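Local coordinates for protein V-type ATP synthase alpha chain (Nanoarchaeum equitans Kin4-M, PDB 5BN4) that forms the A subunit of a V-type rotary ATPase assembly, with a P-loop nucleotide-binding domain that here holds ANP beside a magnesium ion, at residues 242-247 / 279-284; 250-255 / 319-324; 315-320 / 371-376. All coordinates share one frame; numbering follows the deposited sequence.

Contact 1 of 3, residues 242-247 / 279-284; sequences SDIVIY and RTILIA
Arg279 runs across the beginning of strand 244-250 where its parallel pairing with strand 280-285 starts. Its CB lies 3.5 Å from Asp243 O, and chi1 of 76° sets CG between the backbone N and the carbonyl carbon, from where the extended chain reaches back past Val245. CD comes within 4.0 Å of Val245 CG2, and NE is 3.5 Å from the same methyl, which sits over one face of the guanidinium toward its rim. NH1 bonds Ala240 O and adds, at the guanidinium edge, a weak, bent bond to Ser242 O (2.7 Å, 128°), while NH2 bonds weakly to Lys238 O. Beyond this the strands zip together: Val245 N meets Arg279 O at 2.8 Å in an almost straight bond, and Tyr247 N takes Ile281 O at 2.9 Å. Branched Ile246 and Ile283 lie side by side on one face; on the other, covered by helices 229-239 and 254-263, Leu282 CD2 packs on Tyr247 CB (3.7 Å). Arginine suits this place because a long chain carries a flat guanidinium: its N-H groups are spent on backbone carbonyls and one face lies against valine, consistent with carbonyl dipoles steadying its charge where the beta-alpha-beta unit closes.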
loop_
_atom_site.group_PDB
_atom_site.type_symbol
_atom_site.label_atom_id
_atom_site.label_comp_id
_atom_site.label_asym_id
_atom_site.label_seq_id
_atom_site.Cartn_x
_atom_site.Cartn_y
_atom_site.Cartn_z
ATOM N N SER A 242 5.749 44.407 -5.733
ATOM C CA SER A 242 7.130 43.992 -5.947
ATOM C C SER A 242 7.794 44.820 -7.046
ATOM O O SER A 242 7.137 45.246 -7.996
ATOM C CB SER A 242 7.178 42.507 -6.306
ATOM O OG SER A 242 8.512 42.069 -6.494
ATOM N N ASP A 243 9.097 45.050 -6.908
ATOM C CA ASP A 243 9.855 45.801 -7.907
ATOM C C ASP A 243 10.117 44.944 -9.141
ATOM O O ASP A 243 10.032 45.421 -10.275
ATOM C CB ASP A 243 11.184 46.291 -7.325
ATOM C CG ASP A 243 11.001 47.362 -6.263
ATOM O OD1 ASP A 243 10.177 48.280 -6.469
ATOM O OD2 ASP A 243 11.684 47.284 -5.219
ATOM N N ILE A 244 10.438 43.675 -8.906
ATOM C CA ILE A 244 10.742 42.735 -9.978
ATOM C C ILE A 244 9.950 41.445 -9.799
ATOM O O ILE A 244 9.881 40.898 -8.699
ATOM C CB ILE A 244 12.251 42.404 -10.021
ATOM C CG1 ILE A 244 13.062 43.647 -10.385
ATOM C CG2 ILE A 244 12.533 41.286 -11.012
ATOM C CD1 ILE A 244 12.683 44.245 -11.719
ATOM N N VAL A 245 9.348 40.969 -10.884
ATOM C CA VAL A 245 8.622 39.706 -10.868
ATOM C C VAL A 245 9.271 38.701 -11.817
ATOM O O VAL A 245 9.467 38.987 -12.998
ATOM C CB VAL A 245 7.147 39.900 -11.270
ATOM C CG1 VAL A 245 6.460 38.554 -11.460
ATOM C CG2 VAL A 245 6.420 40.742 -10.232
ATOM N N ILE A 246 9.609 37.527 -11.294
ATOM C CA ILE A 246 10.190 36.464 -12.106
ATOM C C ILE A 246 9.273 35.248 -12.143
ATOM O O ILE A 246 9.025 34.623 -11.113
ATOM C CB ILE A 246 11.555 36.022 -11.556
ATOM C CG1 ILE A 246 12.513 37.211 -11.473
ATOM C CG2 ILE A 246 12.143 34.919 -12.421
ATOM C CD1 ILE A 246 13.859 36.856 -10.887
ATOM N N TYR A 247 8.764 34.915 -13.325
ATOM C CA TYR A 247 7.922 33.733 -13.461
ATOM C C TYR A 247 8.658 32.607 -14.179
ATOM O O TYR A 247 9.015 32.730 -15.350
ATOM C CB TYR A 247 6.603 34.047 -14.174
ATOM C CG TYR A 247 5.531 33.011 -13.909
ATOM C CD1 TYR A 247 5.457 31.849 -14.665
ATOM C CD2 TYR A 247 4.607 33.184 -12.887
ATOM C CE1 TYR A 247 4.488 30.894 -14.417
ATOM C CE2 TYR A 247 3.635 32.233 -12.633
ATOM C CZ TYR A 247 3.580 31.091 -13.402
ATOM O OH TYR A 247 2.613 30.143 -13.152
ATOM N N ARG A 279 8.517 44.945 -15.655
ATOM C CA ARG A 279 9.052 44.505 -14.372
ATOM C C ARG A 279 9.106 42.986 -14.318
ATOM O O ARG A 279 9.477 42.404 -13.299
ATOM C CB ARG A 279 8.196 45.024 -13.216
ATOM C CG ARG A 279 6.887 44.270 -13.021
ATOM C CD ARG A 279 6.320 44.515 -11.631
ATOM N NE ARG A 279 5.096 43.756 -11.388
ATOM C CZ ARG A 279 4.451 43.731 -10.225
ATOM N NH1 ARG A 279 4.914 44.422 -9.193
ATOM N NH2 ARG A 279 3.343 43.014 -10.094
ATOM N N THR A 280 8.737 42.347 -15.425
ATOM C CA THR A 280 8.594 40.897 -15.460
ATOM C C THR A 280 9.709 40.221 -16.248
ATOM O O THR A 280 10.098 40.685 -17.319
ATOM C CB THR A 280 7.240 40.482 -16.078
ATOM O OG1 THR A 280 6.178 41.228 -15.468
ATOM C CG2 THR A 280 6.990 38.992 -15.880
ATOM N N ILE A 281 10.220 39.122 -15.703
ATOM C CA ILE A 281 11.164 38.271 -16.415
ATOM C C ILE A 281 10.588 36.864 -16.521
ATOM O O ILE A 281 10.125 36.299 -15.530
ATOM C CB ILE A 281 12.523 38.210 -15.699
ATOM C CG1 ILE A 281 13.106 39.616 -15.550
ATOM C CG2 ILE A 281 13.484 37.309 -16.457
ATOM C CD1 ILE A 281 14.367 39.666 -14.721
ATOM N N LEU A 282 10.606 36.304 -17.727
ATOM C CA LEU A 282 10.049 34.978 -17.954
ATOM C C LEU A 282 11.125 33.937 -18.240
ATOM O O LEU A 282 11.910 34.077 -19.177
ATOM C CB LEU A 282 9.032 35.006 -19.099
ATOM C CG LEU A 282 7.787 35.868 -18.878
ATOM C CD1 LEU A 282 6.816 35.715 -20.034
ATOM C CD2 LEU A 282 7.116 35.511 -17.564
ATOM N N ILE A 283 11.155 32.900 -17.411
ATOM C CA ILE A 283 12.004 31.743 -17.647
ATOM C C ILE A 283 11.101 30.589 -18.060
ATOM O O ILE A 283 10.182 30.221 -17.326
ATOM C CB ILE A 283 12.781 31.339 -16.379
ATOM C CG1 ILE A 283 13.332 32.573 -15.659
ATOM C CG2 ILE A 283 13.891 30.360 -16.726
ATOM C CD1 ILE A 283 14.346 33.352 -16.460
ATOM N N ALA A 284 11.349 30.019 -19.235
ATOM C CA ALA A 284 10.459 28.992 -19.760
ATOM C C ALA A 284 11.178 27.735 -20.240
ATOM O O ALA A 284 11.783 27.723 -21.309
ATOM C CB ALA A 284 9.594 29.563 -20.875
#

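Contact 2 of 3, residues 250-255 / 319-324; sequences CGERGN and ADSTSR. With ANP (phosphoaminophosphonic acid-adenylate ester), chain C.
At the carboxyl end of the parallel sheet in the P-loop nucleotide-binding domain, Glu252, just after strand 244-250, meets Ser321 and Arg324, which follow strand 314-320. Asp320 closes that strand in a position consistent with a Walker B aspartate, and a cis peptide joins it to Ser321. Two backbone bonds join the two strand ends: Cys250 N to Asp320 O, met from well above the carbonyl plane, and Ser321 N to Cys250 O (3.1 Å). Glu252, bent at chi2 (-62°), lays CG 3.2 Å from Asp320 O and directs OE2 to the salt bridge with Arg324 NE (2.8 Å). This bond lies near the guanidinium plane but approaches the carboxylate from above its plane, the two planes being 52° apart. A water lies between Glu252 OE1 (3.0 Å) and Arg324 NH2 and may bridge them; Ser321 OG, also bonded to Ser380 OG, lies 3.1 Å from Glu252 OE2. The positive phi (63°) of Gly251, and Arg324 CB close to its CA, suit a residue with no side chain. Tyr256 of the NEQ263 chain forms a cation-pi contact with Arg324. Arg253 presents its guanidinium edge to the ANP gamma phosphorus group, NH1 being 3.2 Å from O1G, and Asp320 OD1 is 3.3 Å from O2G; Thr230 and Tyr247 hold Asp320 OD2. With the nearest atom of the Glu252 side chain about 3 Å from the magnesium ion, Arg324 is placed as a second-shell partner that probably limits the carboxylate's rotation and links the metal site to the subunit interface.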
loop_
_atom_site.group_PDB
_atom_site.type_symbol
_atom_site.label_atom_id
_atom_site.label_comp_id
_atom_site.label_asym_id
_atom_site.label_seq_id
_atom_site.Cartn_x
_atom_site.Cartn_y
_atom_site.Cartn_z
ATOM N N CYS A 250 8.462 25.900 -15.100
ATOM C CA CYS A 250 9.253 24.696 -14.876
ATOM C C CYS A 250 8.485 23.432 -15.254
ATOM O O CYS A 250 7.664 22.938 -14.480
ATOM C CB CYS A 250 9.701 24.623 -13.413
ATOM S SG CYS A 250 10.960 23.374 -13.068
ATOM N N GLY A 251 8.755 22.921 -16.451
ATOM C CA GLY A 251 8.188 21.663 -16.902
ATOM C C GLY A 251 6.678 21.653 -17.028
ATOM O O GLY A 251 6.036 20.646 -16.729
ATOM N N GLU A 252 6.103 22.766 -17.473
ATOM C CA GLU A 252 4.658 22.838 -17.661
ATOM C C GLU A 252 4.277 23.170 -19.102
ATOM O O GLU A 252 5.085 23.015 -20.016
ATOM C CB GLU A 252 4.029 23.843 -16.693
ATOM C CG GLU A 252 4.213 23.497 -15.217
ATOM C CD GLU A 252 3.553 22.182 -14.824
ATOM O OE1 GLU A 252 2.627 21.742 -15.532
ATOM O OE2 GLU A 252 3.963 21.586 -13.804
ATOM N N ARG A 253 3.041 23.622 -19.296
ATOM C CA ARG A 253 2.508 23.868 -20.635
ATOM C C ARG A 253 3.119 25.095 -21.308
ATOM O O ARG A 253 3.375 26.112 -20.661
ATOM C CB ARG A 253 0.984 24.010 -20.587
ATOM C CG ARG A 253 0.259 22.775 -20.076
ATOM C CD ARG A 253 -1.243 23.007 -19.999
ATOM N NE ARG A 253 -1.942 21.859 -19.429
ATOM C CZ ARG A 253 -2.158 21.686 -18.129
ATOM N NH1 ARG A 253 -1.732 22.588 -17.257
ATOM N NH2 ARG A 253 -2.802 20.608 -17.699
ATOM N N GLY A 254 3.339 24.996 -22.617
ATOM C CA GLY A 254 3.877 26.100 -23.392
ATOM C C GLY A 254 2.930 27.279 -23.500
ATOM O O GLY A 254 3.342 28.431 -23.353
ATOM N N ASN A 255 1.657 26.981 -23.753
ATOM C CA ASN A 255 0.627 28.002 -23.915
ATOM C C ASN A 255 0.533 28.955 -22.737
ATOM O O ASN A 255 0.149 30.109 -22.903
ATOM C CB ASN A 255 -0.740 27.352 -24.136
ATOM C CG ASN A 255 -0.948 26.907 -25.565
ATOM O OD1 ASN A 255 -0.393 27.490 -26.495
ATOM N ND2 ASN A 255 -1.758 25.872 -25.750
ATOM N N ALA A 319 7.601 29.710 -9.024
ATOM C CA ALA A 319 8.090 28.488 -9.655
ATOM C C ALA A 319 6.959 27.497 -9.920
ATOM O O ALA A 319 6.442 26.867 -8.998
ATOM C CB ALA A 319 9.173 27.844 -8.797
ATOM N N ASP A 320 6.589 27.360 -11.190
ATOM C CA ASP A 320 5.468 26.510 -11.577
ATOM C C ASP A 320 5.897 25.449 -12.590
ATOM O O ASP A 320 6.031 25.743 -13.777
ATOM C CB ASP A 320 4.339 27.370 -12.155
ATOM C CG ASP A 320 3.155 26.548 -12.630
ATOM O OD1 ASP A 320 2.931 25.445 -12.088
ATOM O OD2 ASP A 320 2.443 27.011 -13.547
ATOM N N SER A 321 6.123 24.222 -12.123
ATOM C CA SER A 321 6.046 23.891 -10.702
ATOM C C SER A 321 7.279 23.099 -10.273
ATOM O O SER A 321 7.994 22.545 -11.110
ATOM C CB SER A 321 4.769 23.108 -10.382
ATOM O OG SER A 321 4.854 21.766 -10.823
ATOM N N THR A 322 7.520 23.047 -8.968
ATOM C CA THR A 322 8.742 22.459 -8.428
ATOM C C THR A 322 8.780 20.938 -8.558
ATOM O O THR A 322 9.853 20.332 -8.533
ATOM C CB THR A 322 8.946 22.846 -6.952
ATOM O OG1 THR A 322 7.858 22.344 -6.166
ATOM C CG2 THR A 322 9.013 24.360 -6.806
ATOM N N SER A 323 7.609 20.324 -8.695
ATOM C CA SER A 323 7.525 18.874 -8.826
ATOM C C SER A 323 8.211 18.373 -10.095
ATOM O O SER A 323 8.737 17.260 -10.122
ATOM C CB SER A 323 6.065 18.419 -8.800
ATOM O OG SER A 323 5.436 18.811 -7.592
ATOM N N ARG A 324 8.210 19.198 -11.140
ATOM C CA ARG A 324 8.823 18.824 -12.410
ATOM C C ARG A 324 10.341 18.834 -12.285
ATOM O O ARG A 324 11.035 18.067 -12.950
ATOM C CB ARG A 324 8.372 19.763 -13.531
ATOM C CG ARG A 324 6.866 19.971 -13.603
ATOM C CD ARG A 324 6.110 18.652 -13.644
ATOM N NE ARG A 324 4.668 18.860 -13.541
ATOM C CZ ARG A 324 3.809 17.947 -13.099
ATOM N NH1 ARG A 324 4.243 16.753 -12.711
ATOM N NH2 ARG A 324 2.515 18.227 -13.038
HETATM P PG ANP C . -1.485 24.038 -13.622
HETATM O O1G ANP C . -2.019 24.704 -14.930
HETATM O O2G ANP C . 0.001 24.536 -13.343
HETATM O O3G ANP C . -1.450 22.510 -13.763
HETATM P PB ANP C . -3.759 23.688 -12.002
HETATM O O1B ANP C . -3.843 23.491 -10.460
HETATM O O2B ANP C . -3.758 22.283 -12.658
HETATM N N3B ANP C . -2.371 24.566 -12.344
HETATM P PA ANP C . -4.996 25.831 -13.283
HETATM O O1A ANP C . -4.085 26.811 -12.512
HETATM O O2A ANP C . -4.395 25.619 -14.717
HETATM O O3A ANP C . -5.016 24.464 -12.431
HETATM O "O5'" ANP C . -6.469 26.347 -13.346
HETATM C "C5'" ANP C . -7.522 25.397 -13.536
HETATM C "C4'" ANP C . -8.836 26.126 -13.708
HETATM O "O4'" ANP C . -9.153 26.850 -12.576
HETATM C "C3'" ANP C . -8.762 27.073 -14.899
HETATM O "O3'" ANP C . -9.495 26.635 -15.941
HETATM C "C2'" ANP C . -9.300 28.362 -14.408
HETATM O "O2'" ANP C . -10.363 28.856 -15.157
HETATM C "C1'" ANP C . -9.726 28.069 -12.991
HETATM N N9 ANP C . -9.381 29.128 -12.042
HETATM C C8 ANP C . -8.354 29.116 -11.176
HETATM N N7 ANP C . -8.348 30.233 -10.479
HETATM C C5 ANP C . -9.361 31.003 -10.865
HETATM C C6 ANP C . -9.832 32.256 -10.486
HETATM N N6 ANP C . -9.154 32.985 -9.455
HETATM N N1 ANP C . -10.917 32.775 -11.082
HETATM C C2 ANP C . -11.576 32.105 -12.058
HETATM N N3 ANP C . -11.145 30.881 -12.452
HETATM C C4 ANP C . -10.049 30.311 -11.876
HETATM O O HOH W 1 0.337 20.132 -14.529
#

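Contact 3 of 3, residues 315-320 / 371-376; sequences VVVNAD and GSLTII. With ANP (phosphoaminophosphonic acid-adenylate ester), chain C.
Leu373 and Val317 meet through methyls on one face of two neighbouring parallel strands: Leu373 CD1 touches Val317 CG2 at 3.7 Å and lies 3.9 Å from Val315 CB. With CG anti to the backbone N (chi1 178°), Leu373 turns CD1 toward strand 314-320, where it crosses both valines obliquely. On the other face, Asn318 lies alongside Ile376 and points the same way, ND2 being 3.8 Å from Ile376 CB, while Val316 CG2 rests 3.6 Å from Thr374 O. Beta-branched residues suit such positions, because they favour extended backbone and cover the faces of the sheet. Beneath the side chains runs a regular ladder of five backbone bonds, among them Val317 N to Thr374 O and Ile376 N to Val317 O, both 2.7 Å, and Ala319 N to Ile376 O at 2.9 Å. A water sits against Val315 O (2.7 Å) and also bonds Ser372 OG and Thr374 OG1, so one buried carbonyl serves both the neighbouring strand and the solvent molecule. The next shell fixes the polar groups: Asn318 ND2 donates a hydrogen to Asn233 OD1 on helix 229-239, which follows the P-loop, and Thr374 OG1 is bonded to Gly216 N. On the opposite face Phe356 of helix 349-357 covers Ile375 and Ala319. Apolar branches thus dominate the face of Leu373 and Val317, while on the other Asn318 ND2 and Thr374 OG1 have hydrogen-bond partners; between them the ladder satisfies buried backbone amides of the strand that ends at Asp320.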
loop_
_atom_site.group_PDB
_atom_site.type_symbol
_atom_site.label_atom_id
_atom_site.label_comp_id
_atom_site.label_asym_id
_atom_site.label_seq_id
_atom_site.Cartn_x
_atom_site.Cartn_y
_atom_site.Cartn_z
ATOM N N VAL A 315 12.130 41.501 -4.892
ATOM C CA VAL A 315 11.937 40.561 -5.989
ATOM C C VAL A 315 11.062 39.386 -5.559
ATOM O O VAL A 315 11.192 38.881 -4.443
ATOM C CB VAL A 315 13.288 40.000 -6.478
ATOM C CG1 VAL A 315 13.117 39.247 -7.786
ATOM C CG2 VAL A 315 14.300 41.120 -6.638
ATOM N N VAL A 316 10.171 38.955 -6.446
ATOM C CA VAL A 316 9.364 37.767 -6.195
ATOM C C VAL A 316 9.587 36.719 -7.289
ATOM O O VAL A 316 9.679 37.050 -8.471
ATOM C CB VAL A 316 7.858 38.104 -6.051
ATOM C CG1 VAL A 316 7.314 38.731 -7.324
ATOM C CG2 VAL A 316 7.060 36.862 -5.675
ATOM N N VAL A 317 9.696 35.460 -6.880
ATOM C CA VAL A 317 9.909 34.364 -7.818
ATOM C C VAL A 317 8.792 33.329 -7.714
ATOM O O VAL A 317 8.572 32.747 -6.653
ATOM C CB VAL A 317 11.277 33.673 -7.587
ATOM C CG1 VAL A 317 11.361 32.367 -8.358
ATOM C CG2 VAL A 317 12.420 34.598 -7.977
ATOM N N ASN A 318 8.087 33.113 -8.821
ATOM C CA ASN A 318 7.063 32.076 -8.899
ATOM C C ASN A 318 7.565 30.866 -9.679
ATOM O O ASN A 318 7.915 30.979 -10.855
ATOM C CB ASN A 318 5.791 32.623 -9.552
ATOM C CG ASN A 318 5.217 33.814 -8.810
ATOM O OD1 ASN A 318 5.629 34.953 -9.028
ATOM N ND2 ASN A 318 4.253 33.556 -7.931
ATOM N N ALA A 319 7.601 29.710 -9.024
ATOM C CA ALA A 319 8.090 28.488 -9.655
ATOM C C ALA A 319 6.959 27.497 -9.920
ATOM O O ALA A 319 6.442 26.867 -8.998
ATOM C CB ALA A 319 9.173 27.844 -8.797
ATOM N N ASP A 320 6.589 27.360 -11.190
ATOM C CA ASP A 320 5.468 26.510 -11.577
ATOM C C ASP A 320 5.897 25.449 -12.590
ATOM O O ASP A 320 6.031 25.743 -13.777
ATOM C CB ASP A 320 4.339 27.370 -12.155
ATOM C CG ASP A 320 3.155 26.548 -12.630
ATOM O OD1 ASP A 320 2.931 25.445 -12.088
ATOM O OD2 ASP A 320 2.443 27.011 -13.547
ATOM N N GLY A 371 17.102 44.782 0.374
ATOM C CA GLY A 371 16.445 44.033 -0.680
ATOM C C GLY A 371 15.831 42.757 -0.140
ATOM O O GLY A 371 16.232 42.263 0.915
ATOM N N SER A 372 14.852 42.218 -0.860
ATOM C CA SER A 372 14.199 40.988 -0.434
ATOM C C SER A 372 13.882 40.075 -1.613
ATOM O O SER A 372 13.557 40.539 -2.704
ATOM C CB SER A 372 12.920 41.299 0.349
ATOM O OG SER A 372 11.948 41.909 -0.479
ATOM N N LEU A 373 13.987 38.770 -1.385
ATOM C CA LEU A 373 13.624 37.783 -2.395
ATOM C C LEU A 373 12.556 36.846 -1.846
ATOM O O LEU A 373 12.822 36.040 -0.956
ATOM C CB LEU A 373 14.853 36.989 -2.844
ATOM C CG LEU A 373 14.630 35.876 -3.870
ATOM C CD1 LEU A 373 13.861 36.389 -5.076
ATOM C CD2 LEU A 373 15.961 35.276 -4.305
ATOM N N THR A 374 11.342 36.970 -2.373
ATOM C CA THR A 374 10.238 36.112 -1.965
ATOM C C THR A 374 10.046 34.989 -2.978
ATOM O O THR A 374 9.898 35.240 -4.173
ATOM C CB THR A 374 8.927 36.906 -1.827
ATOM O OG1 THR A 374 9.079 37.912 -0.820
ATOM C CG2 THR A 374 7.784 35.982 -1.443
ATOM N N ILE A 375 10.054 33.751 -2.495
ATOM C CA ILE A 375 9.936 32.588 -3.367
ATOM C C ILE A 375 8.628 31.832 -3.155
ATOM O O ILE A 375 8.381 31.287 -2.080
ATOM C CB ILE A 375 11.110 31.609 -3.161
ATOM C CG1 ILE A 375 12.438 32.284 -3.504
ATOM C CG2 ILE A 375 10.913 30.357 -3.999
ATOM C CD1 ILE A 375 13.638 31.375 -3.347
ATOM N N ILE A 376 7.798 31.798 -4.191
ATOM C CA ILE A 376 6.559 31.032 -4.152
ATOM C C ILE A 376 6.728 29.774 -4.996
ATOM O O ILE A 376 7.040 29.854 -6.185
ATOM C CB ILE A 376 5.371 31.851 -4.696
ATOM C CG1 ILE A 376 5.382 33.271 -4.120
ATOM C CG2 ILE A 376 4.055 31.148 -4.401
ATOM C CD1 ILE A 376 5.348 33.328 -2.607
HETATM P PG ANP C . -1.485 24.038 -13.622
HETATM O O1G ANP C . -2.019 24.704 -14.930
HETATM O O2G ANP C . 0.001 24.536 -13.343
HETATM O O3G ANP C . -1.450 22.510 -13.763
HETATM P PB ANP C . -3.759 23.688 -12.002
HETATM O O1B ANP C . -3.843 23.491 -10.460
HETATM O O2B ANP C . -3.758 22.283 -12.658
HETATM N N3B ANP C . -2.371 24.566 -12.344
HETATM P PA ANP C . -4.996 25.831 -13.283
HETATM O O1A ANP C . -4.085 26.811 -12.512
HETATM O O2A ANP C . -4.395 25.619 -14.717
HETATM O O3A ANP C . -5.016 24.464 -12.431
HETATM O "O5'" ANP C . -6.469 26.347 -13.346
HETATM C "C5'" ANP C . -7.522 25.397 -13.536
HETATM C "C4'" ANP C . -8.836 26.126 -13.708
HETATM O "O4'" ANP C . -9.153 26.850 -12.576
HETATM C "C3'" ANP C . -8.762 27.073 -14.899
HETATM O "O3'" ANP C . -9.495 26.635 -15.941
HETATM C "C2'" ANP C . -9.300 28.362 -14.408
HETATM O "O2'" ANP C . -10.363 28.856 -15.157
HETATM C "C1'" ANP C . -9.726 28.069 -12.991
HETATM N N9 ANP C . -9.381 29.128 -12.042
HETATM C C8 ANP C . -8.354 29.116 -11.176
HETATM N N7 ANP C . -8.348 30.233 -10.479
HETATM C C5 ANP C . -9.361 31.003 -10.865
HETATM C C6 ANP C . -9.832 32.256 -10.486
HETATM N N6 ANP C . -9.154 32.985 -9.455
HETATM N N1 ANP C . -10.917 32.775 -11.082
HETATM C C2 ANP C . -11.576 32.105 -12.058
HETATM N N3 ANP C . -11.145 30.881 -12.452
HETATM C C4 ANP C . -10.049 30.311 -11.876
HETATM O O HOH W 2 10.076 40.267 -2.461
#

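Overall arrangement
The three contacts share the parallel part of one mixed sheet, in which strand 314-320 lies between strands 244-250 and 370-379. Contacts 1 and 3 are neighbours, their centres about 9 Å apart, stitched by Ile246 N to Val316 O and by Asn318 N to Ile246 O, each 2.9 Å and probably hydrogen-bonded. Contact 2, with its centre about 15 Å from either of the others, occupies the carboxyl end of the same strands, where 315-320 and 319-324 share Ala319 and Asp320. Tyr247 OH reaches Asp320 OD2 at 3.2 Å, linking contact 1 to the ANP site. The strand pairs thus lie beside the polar groups around nucleotide and magnesium, consistent with a part in positioning them.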